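Local coordinates for protein putative pyrazinamidase/nicotinamidase (Streptococcus mutans, PDB 3S2S) that probably hydrolyses the amide of nicotinamide and pyrazinamide, as a zinc-binding member of the isochorismatase family of cysteine hydrolases, at residues Gln62-Ala67 against Thr163-Asp168; Arg131-Asp136 against Asp149-Glu154; Cys170-Ala175 against Leu204-Asn209. All coordinates share one frame; numbering follows the deposited sequence.

Interaction 1: residues Gln62-Ala67 against Thr163-Asp168; sequences QAISKA and TGVLTD. With CAD (cacodylic acid), chain F.
Ile-64 meets Gly-164 and Val-165 through one methyl group, its CD1. Ile-64 CD1 lies 4.2 Å from Gly-164 O and 4.4 Å from Val-165 CG1. No hydrogen bond crosses between the segments, and only 64 Å² is buried, so the contact is narrow: one methyl against a carbonyl oxygen and a valine methyl. With chi1 at 68°, CG1 of Ile-64 stands between the backbone N and the carbonyl carbon; the chain then runs extended to CD1, which sends the methyl across the gap.

The next shell explains the shape of the opposing chain. Gly-164 turns a corner with a positive phi of 118°, a backbone conformation readily open to glycine. A cis peptide bond follows between Val-165 and Leu-166, setting the C=O of Val-165 and the N-H of Leu-166 on the same side, toward the bound cacodylic acid. Leu-166 N donates to O1 of the cacodylic acid at 2.7 Å in an almost straight bond (173°), while Val-165 O lies 3.3 Å from its C1. Because Cys-170 N binds the same O1, the pair of N-H donors is consistent with an oxyanion hole, as in the isochorismatase-like family, where a cis peptide at this place is a familiar trait.

On the other segment, a type I beta turn from Gln-62 to Ser-65, in which Ser-65 N binds Gln-62 O at 3.1 Å, presents Ile-64 just before helix 65-77. Further out, Thr-163 and Val-165 pair in the sheet with strand 37-42, and Thr-163 packs on Ile-68 and Val-71 of helix 65-77. The contact therefore joins the start of that helix to the end of strand 159-165, where the chain leaves the sheet for helix 167-180.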
# COMPACT_ATOMS: atom_id res chain seq x y z
N GLN A 62 -18.64 -11.74 -25.43
CA GLN A 62 -19.38 -13.00 -25.43
C GLN A 62 -18.55 -14.10 -26.08
O GLN A 62 -18.66 -15.27 -25.73
CB GLN A 62 -20.72 -12.85 -26.16
CG GLN A 62 -21.75 -12.02 -25.40
CD GLN A 62 -22.73 -11.33 -26.33
OE1 GLN A 62 -23.00 -11.82 -27.43
NE2 GLN A 62 -23.27 -10.20 -25.89
N ALA A 63 -17.70 -13.70 -27.02
CA ALA A 63 -16.91 -14.66 -27.78
C ALA A 63 -15.99 -15.50 -26.90
O ALA A 63 -15.64 -16.63 -27.27
CB ALA A 63 -16.13 -13.95 -28.88
N ILE A 64 -15.59 -14.97 -25.75
CA ILE A 64 -14.67 -15.71 -24.89
C ILE A 64 -15.35 -16.58 -23.84
O ILE A 64 -14.67 -17.18 -23.01
CB ILE A 64 -13.63 -14.78 -24.20
CG1 ILE A 64 -14.29 -13.86 -23.16
CG2 ILE A 64 -12.88 -13.97 -25.24
CD1 ILE A 64 -13.27 -13.17 -22.22
N SER A 65 -16.67 -16.66 -23.88
CA SER A 65 -17.41 -17.31 -22.80
C SER A 65 -17.00 -18.78 -22.56
O SER A 65 -16.81 -19.20 -21.42
CB SER A 65 -18.91 -17.18 -23.00
OG SER A 65 -19.61 -17.85 -21.97
N LYS A 66 -16.87 -19.56 -23.62
CA LYS A 66 -16.48 -20.96 -23.45
C LYS A 66 -15.02 -21.06 -23.00
O LYS A 66 -14.70 -21.84 -22.10
CB LYS A 66 -16.67 -21.72 -24.77
CG LYS A 66 -17.99 -21.42 -25.44
CD LYS A 66 -18.91 -22.63 -25.48
CE LYS A 66 -18.43 -23.67 -26.48
NZ LYS A 66 -19.42 -24.77 -26.68
N ALA A 67 -14.15 -20.27 -23.62
CA ALA A 67 -12.72 -20.34 -23.30
C ALA A 67 -12.45 -19.95 -21.85
O ALA A 67 -11.64 -20.58 -21.17
CB ALA A 67 -11.92 -19.42 -24.22
N THR A 163 -7.67 -13.29 -16.46
CA THR A 163 -8.72 -13.54 -17.43
C THR A 163 -9.82 -12.53 -17.18
O THR A 163 -9.91 -11.97 -16.10
CB THR A 163 -9.36 -14.95 -17.24
OG1 THR A 163 -10.03 -15.01 -15.96
CG2 THR A 163 -8.30 -16.06 -17.33
N GLY A 164 -10.68 -12.32 -18.18
CA GLY A 164 -11.85 -11.47 -17.98
C GLY A 164 -11.85 -10.24 -18.86
O GLY A 164 -11.24 -10.24 -19.92
N VAL A 165 -12.52 -9.18 -18.40
CA VAL A 165 -12.77 -7.98 -19.20
C VAL A 165 -12.61 -6.74 -18.32
O VAL A 165 -12.67 -6.85 -17.10
CB VAL A 165 -14.21 -8.00 -19.83
CG1 VAL A 165 -14.37 -9.17 -20.80
CG2 VAL A 165 -15.25 -8.07 -18.74
N LEU A 166 -12.35 -5.56 -18.90
CA LEU A 166 -11.98 -5.39 -20.29
C LEU A 166 -10.45 -5.38 -20.30
O LEU A 166 -9.81 -4.93 -19.33
CB LEU A 166 -12.47 -4.05 -20.83
CG LEU A 166 -13.98 -3.79 -20.96
CD1 LEU A 166 -14.17 -2.43 -21.65
CD2 LEU A 166 -14.62 -4.87 -21.77
N THR A 167 -9.86 -5.85 -21.39
CA THR A 167 -8.41 -6.02 -21.46
C THR A 167 -7.66 -4.73 -21.09
O THR A 167 -6.66 -4.78 -20.35
CB THR A 167 -7.99 -6.43 -22.88
OG1 THR A 167 -8.94 -7.38 -23.39
CG2 THR A 167 -6.62 -7.07 -22.87
N ASP A 168 -8.15 -3.60 -21.60
CA ASP A 168 -7.47 -2.32 -21.46
C ASP A 168 -7.87 -1.50 -20.23
O ASP A 168 -7.34 -0.41 -20.03
CB ASP A 168 -7.68 -1.47 -22.73
CG ASP A 168 -9.15 -1.23 -23.02
OD1 ASP A 168 -9.90 -2.22 -23.10
OD2 ASP A 168 -9.56 -0.05 -23.14
AS CAD F . -13.60 -3.03 -16.39
C1 CAD F . -14.88 -4.49 -16.30
C2 CAD F . -14.51 -1.28 -16.47
O1 CAD F . -12.45 -3.25 -17.54

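Interaction 2: residues Arg131-Asp136 against Asp149-Glu154; sequences RVFWMD and DIRLRE
In the parallel sheet of this alpha/beta fold, strand 132-137 carries Phe-133 and Met-135 on the face where helix 148-154 brings Arg-151 against them. Met-135 meets the aliphatic root of the arginine: its terminal methyl CE lies 3.7 Å from Arg-151 CG. The methionine is extended beyond CG, which accounts for the reach of its methyl. Phe-133 meets the charged end instead, with CE1 3.8 Å from Arg-151 NH1.

The two flat groups are steeply inclined, their planes 72° apart. NH1 sits at the ring edge, near the ring plane, while CE1 lies over one face of the guanidinium, so the geometry is that of an edge approach and not of a cation-pi stack. The bend at chi2 (-65°) turns the arginine beyond CG, so that NH1 is set at the edge of Phe-133 while CG stays against the methionine methyl.

The strand and helix are consecutive parts of a beta-alpha-beta crossover: from helix 148-154 the chain goes on to strand 159-165, parallel in the same sheet, with strands 81-87 and 37-42 lying between the two. Strand 81-87 supplies Phe-83, which stacks on Phe-133 and also touches Met-135 and Arg-151.

The polar end of Arg-151 is fixed by partners outside the pair: NE forms a salt bridge with Asp-147 OD2, and NH2 forms another with Asp-90 of the third subunit. On the strand, Trp-134 NE1 donates to Asp-136 OD1 at 2.9 Å (155°), reaching it from above the carboxylate plane; the same OD1 is salt-bridged to Arg-113 NH2.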
# COMPACT_ATOMS: atom_id res chain seq x y z
N ARG A 131 -10.67 -23.07 -2.01
CA ARG A 131 -9.75 -22.54 -3.01
C ARG A 131 -10.39 -21.55 -3.96
O ARG A 131 -9.71 -21.03 -4.84
CB ARG A 131 -9.13 -23.69 -3.82
CG ARG A 131 -8.30 -24.67 -2.98
CD ARG A 131 -8.15 -25.98 -3.72
NE ARG A 131 -7.68 -25.69 -5.06
CZ ARG A 131 -7.85 -26.45 -6.13
NH1 ARG A 131 -8.47 -27.63 -6.06
NH2 ARG A 131 -7.36 -26.02 -7.28
N VAL A 132 -11.67 -21.28 -3.77
CA VAL A 132 -12.41 -20.39 -4.67
C VAL A 132 -12.97 -19.20 -3.89
O VAL A 132 -13.63 -19.38 -2.85
CB VAL A 132 -13.52 -21.15 -5.39
CG1 VAL A 132 -14.31 -20.20 -6.30
CG2 VAL A 132 -12.91 -22.32 -6.18
N PHE A 133 -12.69 -17.99 -4.38
CA PHE A 133 -13.03 -16.77 -3.66
C PHE A 133 -13.88 -15.85 -4.51
O PHE A 133 -13.71 -15.78 -5.74
CB PHE A 133 -11.75 -16.01 -3.31
CG PHE A 133 -10.80 -16.78 -2.45
CD1 PHE A 133 -10.73 -16.55 -1.09
CD2 PHE A 133 -9.97 -17.75 -3.02
CE1 PHE A 133 -9.85 -17.29 -0.30
CE2 PHE A 133 -9.10 -18.48 -2.24
CZ PHE A 133 -9.05 -18.25 -0.87
N TRP A 134 -14.78 -15.13 -3.84
CA TRP A 134 -15.49 -14.02 -4.46
C TRP A 134 -15.11 -12.75 -3.73
O TRP A 134 -15.19 -12.69 -2.49
CB TRP A 134 -17.01 -14.21 -4.35
CG TRP A 134 -17.82 -13.07 -4.95
CD1 TRP A 134 -18.06 -11.85 -4.37
CD2 TRP A 134 -18.51 -13.06 -6.21
NE1 TRP A 134 -18.84 -11.08 -5.20
CE2 TRP A 134 -19.13 -11.80 -6.33
CE3 TRP A 134 -18.66 -13.99 -7.25
CZ2 TRP A 134 -19.90 -11.44 -7.45
CZ3 TRP A 134 -19.43 -13.64 -8.36
CH2 TRP A 134 -20.03 -12.37 -8.45
N MET A 135 -14.66 -11.75 -4.47
CA MET A 135 -14.25 -10.48 -3.89
C MET A 135 -14.94 -9.34 -4.59
O MET A 135 -14.79 -9.17 -5.78
CB MET A 135 -12.73 -10.28 -4.05
CG MET A 135 -11.94 -11.17 -3.17
SD MET A 135 -10.19 -10.82 -3.45
CE MET A 135 -9.51 -11.91 -2.20
N ASP A 136 -15.67 -8.53 -3.83
CA ASP A 136 -16.23 -7.32 -4.40
C ASP A 136 -15.17 -6.25 -4.53
O ASP A 136 -14.30 -6.11 -3.65
CB ASP A 136 -17.35 -6.78 -3.50
CG ASP A 136 -18.52 -7.76 -3.34
OD1 ASP A 136 -18.97 -8.34 -4.34
OD2 ASP A 136 -19.00 -7.93 -2.21
N ASP A 149 -4.06 -9.12 -2.39
CA ASP A 149 -2.63 -9.33 -2.17
C ASP A 149 -2.45 -10.16 -0.90
O ASP A 149 -1.64 -11.08 -0.88
CB ASP A 149 -1.90 -7.98 -2.09
CG ASP A 149 -0.39 -8.11 -1.98
OD1 ASP A 149 0.19 -8.95 -2.70
OD2 ASP A 149 0.23 -7.33 -1.22
N ILE A 150 -3.22 -9.84 0.14
CA ILE A 150 -3.09 -10.57 1.41
C ILE A 150 -3.36 -12.07 1.22
O ILE A 150 -2.59 -12.92 1.70
CB ILE A 150 -4.01 -9.97 2.49
CG1 ILE A 150 -3.41 -8.66 2.98
CG2 ILE A 150 -4.18 -10.97 3.66
CD1 ILE A 150 -4.39 -7.78 3.78
N ARG A 151 -4.42 -12.37 0.50
CA ARG A 151 -4.81 -13.78 0.31
C ARG A 151 -3.76 -14.51 -0.52
O ARG A 151 -3.43 -15.67 -0.27
CB ARG A 151 -6.19 -13.88 -0.36
CG ARG A 151 -7.37 -13.32 0.47
CD ARG A 151 -7.67 -14.08 1.81
NE ARG A 151 -8.97 -13.63 2.25
CZ ARG A 151 -9.91 -14.38 2.82
NH1 ARG A 151 -9.66 -15.64 3.15
NH2 ARG A 151 -11.09 -13.84 3.10
N LEU A 152 -3.22 -13.83 -1.54
CA LEU A 152 -2.20 -14.46 -2.37
C LEU A 152 -0.93 -14.72 -1.57
O LEU A 152 -0.33 -15.78 -1.69
CB LEU A 152 -1.85 -13.57 -3.57
CG LEU A 152 -3.01 -13.40 -4.55
CD1 LEU A 152 -2.62 -12.37 -5.60
CD2 LEU A 152 -3.43 -14.73 -5.18
N ARG A 153 -0.54 -13.77 -0.73
CA ARG A 153 0.70 -13.89 0.05
C ARG A 153 0.59 -14.99 1.10
O ARG A 153 1.57 -15.68 1.41
CB ARG A 153 1.07 -12.56 0.70
CG ARG A 153 1.49 -11.47 -0.30
CD ARG A 153 3.00 -11.45 -0.54
NE ARG A 153 3.73 -11.18 0.69
CZ ARG A 153 5.01 -11.46 0.90
NH1 ARG A 153 5.75 -12.00 -0.07
NH2 ARG A 153 5.54 -11.20 2.09
N GLU A 154 -0.60 -15.15 1.66
CA GLU A 154 -0.84 -16.24 2.63
C GLU A 154 -0.50 -17.58 1.98
O GLU A 154 0.02 -18.49 2.64
CB GLU A 154 -2.31 -16.28 3.08
CG GLU A 154 -2.69 -15.17 4.05
CD GLU A 154 -4.17 -15.16 4.39
OE1 GLU A 154 -4.97 -15.85 3.73
OE2 GLU A 154 -4.54 -14.42 5.32

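Interaction 3: residues Cys170-Ala175 against Leu204-Asn209. With CAD (cacodylic acid), chain F.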
# COMPACT_ATOMS: atom_id res chain seq x y z
N CYS A 170 -9.96 -3.02 -16.63
CA CYS A 170 -9.78 -3.82 -15.41
C CYS A 170 -8.65 -4.85 -15.45
O CYS A 170 -7.94 -5.07 -14.45
CB CYS A 170 -11.10 -4.47 -14.95
SG CYS A 170 -12.32 -3.17 -14.51
N VAL A 171 -8.45 -5.48 -16.60
CA VAL A 171 -7.37 -6.43 -16.72
C VAL A 171 -6.05 -5.67 -16.66
O VAL A 171 -5.16 -6.04 -15.90
CB VAL A 171 -7.49 -7.22 -18.03
CG1 VAL A 171 -6.29 -8.13 -18.20
CG2 VAL A 171 -8.82 -8.04 -18.03
N LEU A 172 -5.92 -4.60 -17.44
CA LEU A 172 -4.69 -3.77 -17.42
C LEU A 172 -4.35 -3.21 -16.03
O LEU A 172 -3.21 -3.34 -15.57
CB LEU A 172 -4.78 -2.63 -18.44
CG LEU A 172 -3.53 -1.75 -18.53
CD1 LEU A 172 -2.36 -2.57 -18.96
CD2 LEU A 172 -3.79 -0.63 -19.55
N HIS A 173 -5.33 -2.61 -15.35
CA HIS A 173 -5.04 -2.03 -14.03
C HIS A 173 -4.64 -3.14 -13.06
O HIS A 173 -3.72 -2.97 -12.25
CB HIS A 173 -6.25 -1.30 -13.48
CG HIS A 173 -6.50 0.04 -14.11
ND1 HIS A 173 -7.10 1.07 -13.42
CD2 HIS A 173 -6.26 0.50 -15.36
CE1 HIS A 173 -7.21 2.12 -14.23
NE2 HIS A 173 -6.72 1.79 -15.41
N THR A 174 -5.32 -4.28 -13.14
CA THR A 174 -4.99 -5.39 -12.24
C THR A 174 -3.57 -5.86 -12.51
O THR A 174 -2.82 -6.13 -11.59
CB THR A 174 -5.95 -6.57 -12.42
OG1 THR A 174 -7.27 -6.14 -12.08
CG2 THR A 174 -5.54 -7.76 -11.51
N ALA A 175 -3.21 -5.94 -13.79
CA ALA A 175 -1.84 -6.34 -14.15
C ALA A 175 -0.78 -5.36 -13.66
O ALA A 175 0.30 -5.78 -13.26
CB ALA A 175 -1.73 -6.52 -15.66
N LEU A 204 -2.60 -5.86 -24.78
CA LEU A 204 -1.77 -7.06 -24.88
C LEU A 204 -0.29 -6.70 -25.10
O LEU A 204 0.60 -7.31 -24.52
CB LEU A 204 -2.27 -7.99 -25.98
CG LEU A 204 -3.62 -8.67 -25.73
CD1 LEU A 204 -4.01 -9.44 -27.00
CD2 LEU A 204 -3.54 -9.60 -24.56
N ASN A 205 -0.04 -5.73 -25.97
CA ASN A 205 1.32 -5.29 -26.22
C ASN A 205 1.94 -4.73 -24.94
O ASN A 205 3.09 -5.01 -24.63
CB ASN A 205 1.35 -4.22 -27.31
CG ASN A 205 1.13 -4.79 -28.71
OD1 ASN A 205 1.32 -5.99 -28.94
ND2 ASN A 205 0.73 -3.93 -29.64
N HIS A 206 1.17 -3.95 -24.18
CA HIS A 206 1.70 -3.33 -22.96
C HIS A 206 1.97 -4.41 -21.92
O HIS A 206 3.02 -4.43 -21.26
CB HIS A 206 0.65 -2.36 -22.42
CG HIS A 206 1.12 -1.53 -21.28
ND1 HIS A 206 1.58 -0.24 -21.44
CD2 HIS A 206 1.19 -1.80 -19.95
CE1 HIS A 206 1.91 0.25 -20.26
NE2 HIS A 206 1.67 -0.67 -19.34
N LEU A 207 1.02 -5.32 -21.76
CA LEU A 207 1.21 -6.42 -20.82
C LEU A 207 2.52 -7.16 -21.10
O LEU A 207 3.33 -7.38 -20.19
CB LEU A 207 0.02 -7.37 -20.87
CG LEU A 207 -1.28 -6.77 -20.32
CD1 LEU A 207 -2.52 -7.45 -20.91
CD2 LEU A 207 -1.27 -6.91 -18.84
N GLN A 208 2.72 -7.57 -22.35
CA GLN A 208 3.94 -8.29 -22.71
C GLN A 208 5.20 -7.44 -22.67
O GLN A 208 6.19 -7.83 -22.04
CB GLN A 208 3.81 -8.90 -24.09
CG GLN A 208 5.02 -9.71 -24.53
CD GLN A 208 4.80 -10.27 -25.90
OE1 GLN A 208 4.19 -11.32 -26.05
NE2 GLN A 208 5.26 -9.55 -26.91
N ASN A 209 5.19 -6.31 -23.36
CA ASN A 209 6.45 -5.59 -23.58
C ASN A 209 6.86 -4.62 -22.47
O ASN A 209 8.04 -4.27 -22.37
CB ASN A 209 6.45 -4.91 -24.94
CG ASN A 209 6.27 -5.90 -26.07
OD1 ASN A 209 6.80 -7.00 -26.02
ND2 ASN A 209 5.50 -5.52 -27.08
AS CAD F . -13.60 -3.03 -16.39
C1 CAD F . -14.88 -4.49 -16.30
C2 CAD F . -14.51 -1.28 -16.47
O1 CAD F . -12.45 -3.25 -17.54
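Leu-172 packs against a histidine ring that also bonds across a subunit boundary: Leu-172 CD1 lies 3.8 Å from His-206 CD2, the two side chains crossing at about a right angle, and NE2 of the same ring is hydrogen-bonded to NE2 of His-173 in the second subunit. One ring thus serves both the helix packing and the subunit interface.

The short helical segments run nearly parallel, 15° apart, with axes 10.7 Å from each other. With CG anti to the backbone N (chi1 -178°), Leu-172 swings its end toward helix 197-209, where its CD1 also comes within 4.5 Å of Leu-207 CD2. Ala-175 adds its methyl at the same leucine, although the 3.2 Å between Ala-175 CB and Leu-207 CD2 is too short to be taken at face value and is doubtful.

Away from this seam, Cys-170 O accepts from Thr-174 N (3.0 Å) and Thr-174 OG1 (2.7 Å), which come from opposite faces of its plane. Cys-170 N donates to O1 of the cacodylic acid. The distance from Cys-170 SG to the cacodylic acid AS is a very short 2.3 Å.

The chemistry divides along helix 167-180: carbon contacts, without any hydrogen bond across, seat it on helix 197-209, while its first turn offers an N-H and the cysteine sulfur to the ligand, consistent with the nucleophilic cysteine of this family.

All three are buried contacts without a hydrogen bond between their segments. Interaction 1 lies nearest the chain's centre, about 9 Å from it, against 12 and 13 Å for interactions 3 and 2, whose touching residues also border neighbouring subunits. Interactions 1 and 3 share helix 167-180 and touch directly, with a probable hydrogen bond from Val-171 N to Leu-166 O at 3.1 Å; both reach the cacodylic acid. Interaction 2, on the opposite side of the centre from interaction 1, reaches the same sheet. Interaction 1 rests on a single methyl, interaction 3 includes a histidine of its own that bonds to one of the second subunit, and interaction 2 brings a guanidinium salt-bridged to Asp-147 and to the third subunit.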